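Local coordinates for protein 3'-5'-exonuclease (Saccharomyces cerevisiae, PDB 3E2V) that probably acts as a magnesium-dependent TatD-type nuclease, cutting double-stranded DNA internally and trimming it from the 3' end towards the 5' end, at residues Y197-H202 and P246-V251; H85-H90 and T154-I159; K334-N339 and E349-K354. All coordinates share one frame; numbering follows the deposited sequence.

Contact 1 of 3, residues Y197-H202 and P246-V251; sequences YPLFLH and PDRKLV
Arg248 opens the contact by gripping the main chain of Tyr197 side-on. Its NE lies 2.8 Å from Tyr197 O and its NH2 3.0 Å from the same oxygen, which sits at the edge of the guanidinium, in its plane. The chain leaves with CG anti to the backbone N and bends at chi3 (-97°), turning the flat group so that Leu199 CD2 rests over the centre of one face. Arginine suits the place because one planar group can offer two N-H to a single carbonyl, a third to Ser188 through NH1, and a face to a leucine. A leucine here would probably leave Tyr197 O without both of its donors and Ser188 without its guanidinium partner. Lys249 contributes mainly its backbone: its O receives Leu199 N at 2.9 Å, while its CB packs beside the Pro198 ring and the end of the chain turns off, NZ bonding Asp247 O. Leu250 runs side by side with Leu199, both pointing the same way, and its CD2 meets Leu199 CD1 at 3.8 Å; Leu201 CD1 crosses against its CB. These branched apolar side chains suit the outer layer, where Leu185 and Phe181 of helix 174-187 cover Leu199 and Leu201. Val251 then uses both backbone polar atoms, N giving to Leu199 O at 2.9 Å and O receiving Leu201 N at 2.7 Å. Its CG1, anti to the backbone N (chi1 175°), reaches obliquely to CD1 of Phe200 on the other surface of the sheet, at 4.4 Å. The Phe200 ring stacks on His253, a magnesium ligand. Here strands 199-204 and 250-252, the fifth and sixth of the TIM barrel and neighbours in its sheet, turn their leucines out to the helices and Phe200 and Val251 inward, Phe200 beside the metal site.

Contact 2 of 3, residues H85-H90 and T154-I159; sequences HTIGVH and TSFRSI
His85 and Phe156 are paired side by side at the start of a run of backbone bonds between parallel strands. His85 N gives to Ser155 O at 2.9 Å, and His85 O receives Arg157 N at 3.0 Å. Further along, Ile87 N reaches Ser158 O at 3.2 Å. The pairing moves from His85-Phe156 to Thr86-Ser158, so the second strand spends one extra residue, Arg157: a beta bulge. CA-H...O contacts supplement these bonds, Thr86 CA lying 3.1 Å from Ser158 O.

The aromatic contacts gather on the side of the sheet that carries His85, Phe156 and Ile87. Ile87 CD1 stands 3.6 Å from the centroid of the Phe156 ring, only 10° off its normal, a CH-pi contact over the middle of the face; a branched chain with a long arm suits this, since CG1, anti to the carbonyl carbon, carries the methyl across the ring at about a right angle. Phe156 CA in turn lies over one face of the His85 imidazole, towards its rim. The two rings are nearly parallel but slid so far apart that they hardly overlap.

Polar side-chain bonds fix the turns of individual groups. With CG between the backbone N and carbonyl carbon (chi1 70°), the imidazole folds along its own strand, and ND1 gives a nearly straight bond (176°, 2.8 Å) to Thr86 O, approaching above the carbonyl plane. This holds the ring's rotation. Thr154 OG1 accepts from Phe156 N, an ST turn leading into the strand. On the other surface, the small hydroxyl residues satisfy backbone atoms nearby: Thr86 OG1 bonds Gly160 O and Gly59 N, and Ser158 OG bonds Pro198 O. Helices 62-75 and 132-149 pack on the aromatic side, as expected for the third and fourth strands of a TIM barrel.

Contact 3 of 3, residues K334-N339 and E349-K354; sequences KSVKKN and ELYMVK. With GOL (glycerol), chain D.
Lys334 and Tyr351 meet because the lysine sends CG anti to its own N (chi1 -177°), swinging it obliquely against the phenol ring, where CG comes within 3.6 Å of Tyr351 CE1; the bend at chi2 (60°) then turns the rest of the chain and its ammonium away. The long methylene chain suits a surface site, able to pack on an aromatic while its charge leads off. Lys354 makes the converse move: extended from CB to CE, it turns only at chi4 (-63°), which brings NZ back across the neighbouring strand to a weak hydrogen bond with Ser335 O at 3.0 Å. Lys334 NZ and Lys354 NZ end 4.9 Å apart, a like-charge approach that solvent probably softens.

Between them the backbones are bonded in parallel fashion. Met352 N gives to Lys334 O at 2.8 Å and Val336 N to Met352 O at 2.9 Å, and Lys354 N gives to Val336 O. Beta-branched Val336 sets CG1 obliquely against Tyr351 CD1, on the face of the sheet it shares with Val353. Val353 CG1 meanwhile touches CA and CB of Lys338, whose ammonium makes a cation-pi contact with Tyr35.

The other face carries Ser335 and Met352, small and flexible respectively, and a glycerol, probably from the crystallisation liquor, has settled there. Its O2 donates to Val353 O at 2.7 Å and lies 3.0 Å from Ser335 OG, a possible hydrogen bond, while Met352 CE lies 3.4 Å from O3. Waters close both ends: one joins Lys334 N, Leu350 O and Glu349 OE2, another joins Lys338 N to Lys354 O. Residues 340-348, between the two segments, form a loop without helix. The result is a small two-stranded parallel sheet at the surface, separate from the barrel sheet and packed partly on helix 40-49 through Leu350 and Met352.

How the contacts relate
Contacts 1 and 2 belong to one barrel sheet and share a border, their centres about 11 Å apart: strands 156-165 and 199-204 are neighbours, so Phe200 N probably bonds Ile159 O at 2.8 Å and Tyr197 OH bonds Phe156 O at 2.8 Å. Contact 1 stands closer to the magnesium held by His253 and Asp303: the Phe200 side chain is about 6 Å from the ion and about 3 Å from the side chain of Glu161, a magnesium-binding residue that does not hold the ion in this model, against about 10 Å from the Thr86 side chain to the ion. Contact 3 stands apart at the surface, its centre about 36 Å from that of contact 1 and 30 Å from that of contact 2.

Contact 1 of 3, residues Y197-H202 and P246-V251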
loop_
_atom_site.group_PDB
_atom_site.type_symbol
_atom_site.label_atom_id
_atom_site.label_comp_id
_atom_site.label_asym_id
_atom_site.label_seq_id
_atom_site.Cartn_x
_atom_site.Cartn_y
_atom_site.Cartn_z
ATOM N N TYR A 197 -1.251 3.339 -15.296
ATOM C CA TYR A 197 -0.714 3.149 -13.942
ATOM C C TYR A 197 -1.471 2.069 -13.181
ATOM O O TYR A 197 -2.703 2.013 -13.242
ATOM C CB TYR A 197 -0.806 4.444 -13.141
ATOM C CG TYR A 197 0.430 5.309 -13.216
ATOM C CD1 TYR A 197 0.916 5.771 -14.442
ATOM C CD2 TYR A 197 1.103 5.684 -12.061
ATOM C CE1 TYR A 197 2.068 6.569 -14.502
ATOM C CE2 TYR A 197 2.261 6.477 -12.112
ATOM C CZ TYR A 197 2.729 6.914 -13.328
ATOM O OH TYR A 197 3.874 7.701 -13.385
ATOM N N PRO A 198 -0.751 1.203 -12.461
ATOM C CA PRO A 198 -1.446 0.236 -11.607
ATOM C C PRO A 198 -2.094 0.954 -10.429
ATOM O O PRO A 198 -1.581 1.997 -9.977
ATOM C CB PRO A 198 -0.313 -0.686 -11.131
ATOM C CG PRO A 198 0.934 0.178 -11.174
ATOM C CD PRO A 198 0.721 1.055 -12.399
ATOM N N LEU A 199 -3.202 0.395 -9.932
ATOM C CA LEU A 199 -3.893 0.951 -8.780
ATOM C C LEU A 199 -3.497 0.218 -7.512
ATOM O O LEU A 199 -3.430 -1.022 -7.484
ATOM C CB LEU A 199 -5.416 0.901 -8.969
ATOM C CG LEU A 199 -5.971 1.648 -10.193
ATOM C CD1 LEU A 199 -7.493 1.538 -10.214
ATOM C CD2 LEU A 199 -5.591 3.101 -10.152
ATOM N N PHE A 200 -3.255 0.998 -6.468
ATOM C CA PHE A 200 -2.900 0.493 -5.158
ATOM C C PHE A 200 -4.104 0.739 -4.264
ATOM O O PHE A 200 -4.378 1.875 -3.858
ATOM C CB PHE A 200 -1.624 1.211 -4.678
ATOM C CG PHE A 200 -1.021 0.627 -3.436
ATOM C CD1 PHE A 200 -0.238 -0.515 -3.493
ATOM C CD2 PHE A 200 -1.240 1.209 -2.217
ATOM C CE1 PHE A 200 0.325 -1.043 -2.342
ATOM C CE2 PHE A 200 -0.684 0.668 -1.048
ATOM C CZ PHE A 200 0.108 -0.448 -1.119
ATOM N N LEU A 201 -4.851 -0.333 -4.012
ATOM C CA LEU A 201 -6.210 -0.242 -3.479
ATOM C C LEU A 201 -6.273 -0.704 -2.036
ATOM O O LEU A 201 -5.626 -1.676 -1.646
ATOM C CB LEU A 201 -7.129 -1.080 -4.357
ATOM C CG LEU A 201 -7.250 -0.681 -5.826
ATOM C CD1 LEU A 201 -7.799 -1.829 -6.675
ATOM C CD2 LEU A 201 -8.037 0.620 -6.010
ATOM N N HIS A 202 -7.065 0.030 -1.259
ATOM C CA HIS A 202 -7.327 -0.264 0.155
ATOM C C HIS A 202 -8.755 -0.797 0.283
ATOM O O HIS A 202 -9.713 -0.205 -0.224
ATOM C CB HIS A 202 -7.121 1.007 0.996
ATOM C CG HIS A 202 -7.309 0.801 2.467
ATOM N ND1 HIS A 202 -6.268 0.488 3.312
ATOM C CD2 HIS A 202 -8.415 0.879 3.243
ATOM C CE1 HIS A 202 -6.728 0.356 4.545
ATOM N NE2 HIS A 202 -8.028 0.592 4.530
ATOM N N PRO A 246 -7.356 -2.875 -20.462
ATOM C CA PRO A 246 -7.392 -4.311 -20.209
ATOM C C PRO A 246 -6.128 -4.853 -19.539
ATOM O O PRO A 246 -6.177 -5.946 -18.976
ATOM C CB PRO A 246 -7.579 -4.917 -21.615
ATOM C CG PRO A 246 -7.067 -3.889 -22.537
ATOM C CD PRO A 246 -7.435 -2.573 -21.909
ATOM N N ASP A 247 -5.029 -4.100 -19.589
ATOM C CA ASP A 247 -3.791 -4.510 -18.915
ATOM C C ASP A 247 -3.516 -3.794 -17.585
ATOM O O ASP A 247 -2.489 -4.039 -16.955
ATOM C CB ASP A 247 -2.586 -4.378 -19.850
ATOM C CG ASP A 247 -2.729 -5.218 -21.122
ATOM O OD1 ASP A 247 -3.220 -6.365 -21.050
ATOM O OD2 ASP A 247 -2.318 -4.721 -22.197
ATOM N N ARG A 248 -4.419 -2.920 -17.151
ATOM C CA ARG A 248 -4.211 -2.232 -15.868
ATOM C C ARG A 248 -4.285 -3.223 -14.706
ATOM O O ARG A 248 -5.213 -4.046 -14.612
ATOM C CB ARG A 248 -5.232 -1.097 -15.678
ATOM C CG ARG A 248 -5.460 -0.681 -14.227
ATOM C CD ARG A 248 -6.263 0.604 -14.169
ATOM N NE ARG A 248 -5.388 1.759 -13.997
ATOM C CZ ARG A 248 -5.828 3.007 -13.891
ATOM N NH1 ARG A 248 -7.122 3.281 -14.010
ATOM N NH2 ARG A 248 -4.978 3.997 -13.667
ATOM N N LYS A 249 -3.288 -3.134 -13.826
ATOM C CA LYS A 249 -3.224 -4.027 -12.668
ATOM C C LYS A 249 -3.886 -3.379 -11.461
ATOM O O LYS A 249 -3.789 -2.160 -11.260
ATOM C CB LYS A 249 -1.773 -4.429 -12.362
ATOM C CG LYS A 249 -1.002 -4.999 -13.576
ATOM C CD LYS A 249 -1.670 -6.208 -14.213
ATOM C CE LYS A 249 -0.773 -6.839 -15.290
ATOM N NZ LYS A 249 -0.501 -5.943 -16.456
ATOM N N LEU A 250 -4.574 -4.202 -10.679
ATOM C CA LEU A 250 -5.425 -3.753 -9.595
ATOM C C LEU A 250 -4.947 -4.479 -8.344
ATOM O O LEU A 250 -5.250 -5.647 -8.155
ATOM C CB LEU A 250 -6.882 -4.134 -9.905
ATOM C CG LEU A 250 -7.430 -3.609 -11.241
ATOM C CD1 LEU A 250 -8.823 -4.162 -11.494
ATOM C CD2 LEU A 250 -7.464 -2.085 -11.270
ATOM N N VAL A 251 -4.174 -3.786 -7.513
ATOM C CA VAL A 251 -3.515 -4.420 -6.378
ATOM C C VAL A 251 -4.283 -4.124 -5.110
ATOM O O VAL A 251 -4.432 -2.954 -4.724
ATOM C CB VAL A 251 -2.055 -3.924 -6.258
ATOM C CG1 VAL A 251 -1.393 -4.491 -5.002
ATOM C CG2 VAL A 251 -1.255 -4.281 -7.525
#

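Contact 2 of 3, residues H85-H90 and T154-I159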
loop_
_atom_site.group_PDB
_atom_site.type_symbol
_atom_site.label_atom_id
_atom_site.label_comp_id
_atom_site.label_asym_id
_atom_site.label_seq_id
_atom_site.Cartn_x
_atom_site.Cartn_y
_atom_site.Cartn_z
ATOM N N HIS A 85 6.917 5.435 -5.314
ATOM C CA HIS A 85 5.832 5.828 -4.416
ATOM C C HIS A 85 4.490 5.932 -5.120
ATOM O O HIS A 85 4.398 5.934 -6.368
ATOM C CB HIS A 85 6.155 7.158 -3.740
ATOM C CG HIS A 85 6.121 8.306 -4.695
ATOM N ND1 HIS A 85 4.962 8.993 -4.973
ATOM C CD2 HIS A 85 7.076 8.822 -5.507
ATOM C CE1 HIS A 85 5.215 9.932 -5.870
ATOM N NE2 HIS A 85 6.492 9.853 -6.204
ATOM N N THR A 86 3.448 6.040 -4.302
ATOM C CA THR A 86 2.105 6.239 -4.824
ATOM C C THR A 86 1.693 7.696 -4.630
ATOM O O THR A 86 2.376 8.473 -3.931
ATOM C CB THR A 86 1.073 5.318 -4.085
ATOM O OG1 THR A 86 0.804 5.849 -2.777
ATOM C CG2 THR A 86 1.607 3.897 -3.929
ATOM N N ILE A 87 0.576 8.059 -5.273
ATOM C CA ILE A 87 -0.150 9.319 -5.045
ATOM C C ILE A 87 -1.636 9.013 -5.021
ATOM O O ILE A 87 -2.160 8.378 -5.931
ATOM C CB ILE A 87 0.108 10.348 -6.156
ATOM C CG1 ILE A 87 1.602 10.694 -6.238
ATOM C CG2 ILE A 87 -0.760 11.609 -5.924
ATOM C CD1 ILE A 87 1.955 11.617 -7.415
ATOM N N GLY A 88 -2.304 9.474 -3.979
ATOM C CA GLY A 88 -3.740 9.216 -3.829
ATOM C C GLY A 88 -4.235 9.622 -2.467
ATOM O O GLY A 88 -3.446 9.981 -1.603
ATOM N N VAL A 89 -5.555 9.585 -2.290
ATOM C CA VAL A 89 -6.172 9.918 -0.994
ATOM C C VAL A 89 -6.963 8.726 -0.469
ATOM O O VAL A 89 -7.896 8.260 -1.117
ATOM C CB VAL A 89 -7.083 11.167 -1.076
ATOM C CG1 VAL A 89 -7.606 11.556 0.298
ATOM C CG2 VAL A 89 -6.311 12.324 -1.674
ATOM N N HIS A 90 -6.543 8.234 0.688
ATOM C CA HIS A 90 -7.061 7.033 1.344
ATOM C C HIS A 90 -8.417 7.369 1.966
ATOM O O HIS A 90 -8.683 8.528 2.274
ATOM C CB HIS A 90 -5.995 6.713 2.404
ATOM C CG HIS A 90 -6.230 5.516 3.260
ATOM N ND1 HIS A 90 -7.209 5.458 4.226
ATOM C CD2 HIS A 90 -5.498 4.388 3.404
ATOM C CE1 HIS A 90 -7.112 4.316 4.886
ATOM N NE2 HIS A 90 -6.068 3.658 4.419
ATOM N N THR A 154 10.489 8.836 -13.669
ATOM C CA THR A 154 9.751 9.185 -12.451
ATOM C C THR A 154 9.673 8.061 -11.415
ATOM O O THR A 154 9.574 6.887 -11.776
ATOM C CB THR A 154 8.324 9.671 -12.773
ATOM O OG1 THR A 154 7.699 10.105 -11.559
ATOM C CG2 THR A 154 7.485 8.577 -13.435
ATOM N N SER A 155 9.700 8.453 -10.141
ATOM C CA SER A 155 9.530 7.522 -9.019
ATOM C C SER A 155 8.065 7.278 -8.694
ATOM O O SER A 155 7.761 6.363 -7.920
ATOM C CB SER A 155 10.210 8.043 -7.750
ATOM O OG SER A 155 11.571 8.372 -7.977
ATOM N N PHE A 156 7.170 8.093 -9.263
ATOM C CA PHE A 156 5.713 7.909 -9.096
ATOM C C PHE A 156 5.260 6.732 -9.952
ATOM O O PHE A 156 5.283 6.832 -11.186
ATOM C CB PHE A 156 4.996 9.207 -9.516
ATOM C CG PHE A 156 3.497 9.088 -9.694
ATOM C CD1 PHE A 156 2.697 8.382 -8.786
ATOM C CD2 PHE A 156 2.882 9.740 -10.751
ATOM C CE1 PHE A 156 1.306 8.313 -8.967
ATOM C CE2 PHE A 156 1.513 9.686 -10.932
ATOM C CZ PHE A 156 0.711 8.957 -10.045
ATOM N N ARG A 157 4.858 5.623 -9.323
ATOM C CA ARG A 157 4.584 4.384 -10.085
ATOM C C ARG A 157 3.192 3.786 -9.897
ATOM O O ARG A 157 2.858 2.839 -10.586
ATOM C CB ARG A 157 5.618 3.283 -9.773
ATOM C CG ARG A 157 7.064 3.572 -10.209
ATOM C CD ARG A 157 7.211 3.706 -11.718
ATOM N NE ARG A 157 8.590 4.029 -12.102
ATOM C CZ ARG A 157 9.535 3.131 -12.386
ATOM N NH1 ARG A 157 9.279 1.830 -12.329
ATOM N NH2 ARG A 157 10.756 3.540 -12.721
ATOM N N SER A 158 2.379 4.328 -8.993
ATOM C CA SER A 158 1.063 3.731 -8.754
ATOM C C SER A 158 0.118 4.768 -8.167
ATOM O O SER A 158 0.533 5.615 -7.372
ATOM C CB SER A 158 1.199 2.548 -7.777
ATOM O OG SER A 158 -0.056 1.884 -7.569
ATOM N N ILE A 159 -1.151 4.706 -8.567
ATOM C CA ILE A 159 -2.190 5.587 -8.032
ATOM C C ILE A 159 -2.843 4.888 -6.848
ATOM O O ILE A 159 -3.361 3.776 -6.994
ATOM C CB ILE A 159 -3.205 5.958 -9.141
ATOM C CG1 ILE A 159 -2.519 6.897 -10.155
ATOM C CG2 ILE A 159 -4.463 6.590 -8.552
ATOM C CD1 ILE A 159 -3.254 7.009 -11.506
#

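Contact 3 of 3, residues K334-N339 and E349-K354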
loop_
_atom_site.group_PDB
_atom_site.type_symbol
_atom_site.label_atom_id
_atom_site.label_comp_id
_atom_site.label_asym_id
_atom_site.label_seq_id
_atom_site.Cartn_x
_atom_site.Cartn_y
_atom_site.Cartn_z
ATOM N N LYS A 334 19.847 -6.766 16.053
ATOM C CA LYS A 334 19.504 -6.569 17.461
ATOM C C LYS A 334 18.406 -5.517 17.545
ATOM O O LYS A 334 18.470 -4.522 16.830
ATOM C CB LYS A 334 20.716 -6.074 18.259
ATOM C CG LYS A 334 20.457 -5.912 19.769
ATOM C CD LYS A 334 20.055 -7.228 20.410
ATOM C CE LYS A 334 19.557 -7.082 21.843
ATOM N NZ LYS A 334 18.872 -8.352 22.257
ATOM N N SER A 335 17.425 -5.745 18.414
ATOM C CA SER A 335 16.256 -4.878 18.580
ATOM C C SER A 335 16.289 -4.313 19.993
ATOM O O SER A 335 16.428 -5.067 20.956
ATOM C CB SER A 335 14.989 -5.707 18.371
ATOM O OG SER A 335 13.804 -4.934 18.401
ATOM N N VAL A 336 16.201 -2.989 20.117
ATOM C CA VAL A 336 16.226 -2.320 21.429
ATOM C C VAL A 336 14.972 -1.480 21.627
ATOM O O VAL A 336 14.276 -1.137 20.660
ATOM C CB VAL A 336 17.466 -1.410 21.587
ATOM C CG1 VAL A 336 18.764 -2.224 21.610
ATOM C CG2 VAL A 336 17.524 -0.340 20.492
ATOM N N LYS A 337 14.676 -1.116 22.874
ATOM C CA LYS A 337 13.529 -0.246 23.140
ATOM C C LYS A 337 13.782 1.131 22.507
ATOM O O LYS A 337 14.935 1.534 22.310
ATOM C CB LYS A 337 13.269 -0.103 24.648
ATOM C CG LYS A 337 13.009 -1.431 25.383
ATOM C CD LYS A 337 12.969 -1.253 26.920
ATOM C CE LYS A 337 14.303 -0.712 27.501
ATOM N NZ LYS A 337 15.386 -1.719 27.846
ATOM N N LYS A 338 12.708 1.840 22.170
ATOM C CA LYS A 338 12.843 3.128 21.467
ATOM C C LYS A 338 13.741 4.150 22.192
ATOM O O LYS A 338 14.410 4.946 21.544
ATOM C CB LYS A 338 11.463 3.729 21.168
ATOM C CG LYS A 338 10.604 3.924 22.417
ATOM C CD LYS A 338 9.243 4.492 22.071
ATOM C CE LYS A 338 8.371 4.645 23.315
ATOM N NZ LYS A 338 7.903 3.348 23.846
ATOM N N ASN A 339 13.768 4.107 23.524
ATOM C CA ASN A 339 14.602 5.040 24.290
ATOM C C ASN A 339 16.080 4.639 24.377
ATOM O O ASN A 339 16.900 5.371 24.946
ATOM C CB ASN A 339 14.032 5.255 25.700
ATOM C CG ASN A 339 14.056 3.994 26.542
ATOM O OD1 ASN A 339 13.823 2.896 26.046
ATOM N ND2 ASN A 339 14.311 4.152 27.834
ATOM N N GLU A 349 27.329 -0.903 13.599
ATOM C CA GLU A 349 26.332 -1.978 13.702
ATOM C C GLU A 349 24.912 -1.408 13.645
ATOM O O GLU A 349 24.661 -0.310 14.136
ATOM C CB GLU A 349 26.515 -2.795 14.977
ATOM C CG GLU A 349 25.516 -3.936 15.106
ATOM C CD GLU A 349 25.822 -4.893 16.238
ATOM O OE1 GLU A 349 26.836 -4.695 16.944
ATOM O OE2 GLU A 349 25.032 -5.847 16.420
ATOM N N LEU A 350 23.997 -2.176 13.054
ATOM C CA LEU A 350 22.633 -1.731 12.777
ATOM C C LEU A 350 21.652 -2.316 13.773
ATOM O O LEU A 350 21.686 -3.515 14.077
ATOM C CB LEU A 350 22.260 -2.144 11.347
ATOM C CG LEU A 350 23.076 -1.484 10.228
ATOM C CD1 LEU A 350 22.852 -2.221 8.896
ATOM C CD2 LEU A 350 22.779 0.002 10.079
ATOM N N TYR A 351 20.759 -1.467 14.274
ATOM C CA TYR A 351 19.810 -1.842 15.319
ATOM C C TYR A 351 18.382 -1.494 14.940
ATOM O O TYR A 351 18.159 -0.471 14.292
ATOM C CB TYR A 351 20.114 -1.083 16.615
ATOM C CG TYR A 351 21.329 -1.562 17.372
ATOM C CD1 TYR A 351 21.186 -2.396 18.477
ATOM C CD2 TYR A 351 22.608 -1.149 17.007
ATOM C CE1 TYR A 351 22.298 -2.826 19.194
ATOM C CE2 TYR A 351 23.729 -1.588 17.717
ATOM C CZ TYR A 351 23.552 -2.415 18.802
ATOM O OH TYR A 351 24.647 -2.859 19.519
ATOM N N MET A 352 17.445 -2.340 15.365
ATOM C CA MET A 352 16.002 -2.145 15.179
ATOM C C MET A 352 15.372 -1.674 16.482
ATOM O O MET A 352 16.013 -1.709 17.544
ATOM C CB MET A 352 15.312 -3.448 14.732
ATOM C CG MET A 352 15.950 -4.082 13.487
ATOM S SD MET A 352 15.281 -5.705 12.925
ATOM C CE MET A 352 13.717 -5.182 12.209
ATOM N N VAL A 353 14.126 -1.214 16.380
ATOM C CA VAL A 353 13.375 -0.755 17.543
ATOM C C VAL A 353 12.263 -1.754 17.837
ATOM O O VAL A 353 11.466 -2.082 16.952
ATOM C CB VAL A 353 12.787 0.653 17.298
ATOM C CG1 VAL A 353 11.841 1.026 18.448
ATOM C CG2 VAL A 353 13.909 1.678 17.107
ATOM N N LYS A 354 12.219 -2.258 19.073
ATOM C CA LYS A 354 11.202 -3.236 19.472
ATOM C C LYS A 354 9.812 -2.676 19.195
ATOM O O LYS A 354 9.517 -1.534 19.559
ATOM C CB LYS A 354 11.344 -3.610 20.956
ATOM C CG LYS A 354 12.679 -4.273 21.286
ATOM C CD LYS A 354 12.769 -4.679 22.748
ATOM C CE LYS A 354 14.099 -5.376 23.056
ATOM N NZ LYS A 354 14.282 -6.665 22.310
HETATM C C1 GOL D . 9.981 -5.381 15.786
HETATM O O1 GOL D . 10.001 -5.870 17.118
HETATM C C2 GOL D . 11.379 -5.289 15.187
HETATM O O2 GOL D . 12.180 -4.435 15.962
HETATM C C3 GOL D . 12.051 -6.663 15.150
HETATM O O3 GOL D . 11.717 -7.344 13.955
HETATM O O HOH W 1 22.416 -5.957 15.101
HETATM O O HOH W 2 10.350 0.228 21.761
#